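Local coordinates for putative aliphatic sulfonates-binding protein (Escherichia coli, PDB 2X26) that probably serves as the periplasmic binding protein that captures aliphatic sulfonates for import by an ABC transporter, at residues A[15-20]-A[225-230]. Sequence-based numbering, arbitrary orientation.
Sequences GMVLAK and ALLAKT
Leu227 reaches across to Val17 with one methyl group, CD2, which lies 3.8 Å from Val17 CG1. The CB of Val17 already faces the opposing helix, and CG1, anti to the backbone N (chi1 167°), is carried to Leu227 CD2 and Thr230 OG1, so that a short branched residue is enough. Leu18 is modelled in two conformers, and its contacts, which belong to one of them, are less certain: there its CD1 lies 3.9 Å from Leu227 CD2, the two side chains meeting at about a right angle, and its CG 3.9 Å from Leu226 CD2. Leucines suit these places by their reach, for the axes of the two segments stay 11.0 Å apart, a separation that only side chains bridge. The segments cross at 105°, which confines the contact to the crossing point and keeps it small, 176 Å² in all.

Thr230 OG1 and Val17 CG1 meet tip to tip at 4.0 Å in van der Waals contact. The threonine hydroxyl may be weakly bonded to Leu226 O within its own helix, which would let a small polar residue sit at the border of an apolar patch.

Helix 14-21 packs against strand 4-9 of a five-stranded sheet, in one lobe of this periplasmic-binding-protein fold, through Met16 and Val17, which both touch Tyr9. Leu18 also packs on Leu215 and Thr216 of helix 199-218, and Leu227 continues onto Ile238 and Leu242 of helix 235-243.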
# COMPACT_ATOMS: atom_id res chain seq x y z
N GLY A 15 -8.11 -4.09 -3.61
CA GLY A 15 -8.89 -5.14 -2.89
C GLY A 15 -10.00 -4.48 -2.05
O GLY A 15 -11.19 -4.89 -2.10
N MET A 16 -9.62 -3.44 -1.29
CA MET A 16 -10.58 -2.73 -0.47
C MET A 16 -11.68 -2.07 -1.31
O MET A 16 -12.87 -2.23 -0.99
CB MET A 16 -9.89 -1.70 0.42
CG MET A 16 -9.17 -2.37 1.57
SD MET A 16 -8.50 -1.05 2.62
CE MET A 16 -8.01 -2.01 4.01
N VAL A 17 -11.29 -1.39 -2.36
CA VAL A 17 -12.26 -0.60 -3.17
C VAL A 17 -13.27 -1.54 -3.84
O VAL A 17 -14.49 -1.27 -3.82
CB VAL A 17 -11.53 0.29 -4.20
CG1 VAL A 17 -12.48 0.89 -5.27
CG2 VAL A 17 -10.82 1.45 -3.44
N LEU A 18 -12.78 -2.65 -4.42
CA LEU A 18 -13.69 -3.62 -5.03
C LEU A 18 -14.55 -4.31 -3.97
O LEU A 18 -15.74 -4.48 -4.18
CB LEU A 18 -12.97 -4.64 -5.91
CG LEU A 18 -12.94 -4.13 -7.35
CD1 LEU A 18 -11.85 -3.11 -7.52
CD2 LEU A 18 -12.79 -5.28 -8.32
N ALA A 19 -13.96 -4.66 -2.81
CA ALA A 19 -14.79 -5.25 -1.74
C ALA A 19 -15.91 -4.30 -1.32
O ALA A 19 -17.05 -4.73 -1.05
CB ALA A 19 -13.92 -5.61 -0.49
N LYS A 20 -15.56 -3.04 -1.16
CA LYS A 20 -16.54 -2.01 -0.76
C LYS A 20 -17.66 -1.88 -1.80
O LYS A 20 -18.84 -1.94 -1.47
CB LYS A 20 -15.81 -0.66 -0.55
CG LYS A 20 -16.77 0.49 -0.21
CD LYS A 20 -16.02 1.85 -0.26
CE LYS A 20 -16.98 3.00 0.13
NZ LYS A 20 -18.01 3.31 -0.94
N ALA A 225 -14.71 -0.12 -15.29
CA ALA A 225 -15.73 0.90 -15.21
C ALA A 225 -15.82 1.46 -13.77
O ALA A 225 -15.86 2.70 -13.56
CB ALA A 225 -17.06 0.33 -15.66
N LEU A 226 -15.79 0.56 -12.79
CA LEU A 226 -15.83 0.96 -11.38
C LEU A 226 -14.68 1.87 -11.01
O LEU A 226 -14.89 2.96 -10.47
CB LEU A 226 -15.85 -0.27 -10.49
CG LEU A 226 -15.64 0.10 -9.04
CD1 LEU A 226 -16.91 0.76 -8.49
CD2 LEU A 226 -15.24 -1.14 -8.27
N LEU A 227 -13.45 1.45 -11.32
CA LEU A 227 -12.26 2.18 -10.89
C LEU A 227 -12.08 3.47 -11.72
O LEU A 227 -11.57 4.47 -11.21
CB LEU A 227 -11.04 1.24 -11.03
CG LEU A 227 -10.97 0.05 -10.08
CD1 LEU A 227 -9.82 -0.89 -10.50
CD2 LEU A 227 -10.78 0.52 -8.60
N ALA A 228 -12.58 3.50 -12.97
CA ALA A 228 -12.54 4.74 -13.73
C ALA A 228 -13.38 5.76 -12.98
O ALA A 228 -12.99 6.92 -12.87
CB ALA A 228 -13.05 4.54 -15.18
N LYS A 229 -14.53 5.33 -12.45
CA LYS A 229 -15.43 6.22 -11.72
C LYS A 229 -14.82 6.69 -10.40
O LYS A 229 -14.80 7.89 -10.12
CB LYS A 229 -16.74 5.49 -11.43
CG LYS A 229 -17.78 6.35 -10.73
CD LYS A 229 -19.16 5.63 -10.69
CE LYS A 229 -19.52 4.97 -12.03
NZ LYS A 229 -20.98 4.60 -12.09
N THR A 230 -14.33 5.74 -9.61
CA THR A 230 -13.84 6.01 -8.22
C THR A 230 -12.52 6.79 -8.27
O THR A 230 -12.28 7.73 -7.47
CB THR A 230 -13.71 4.70 -7.37
OG1 THR A 230 -12.79 3.79 -8.00
CG2 THR A 230 -15.07 4.00 -7.13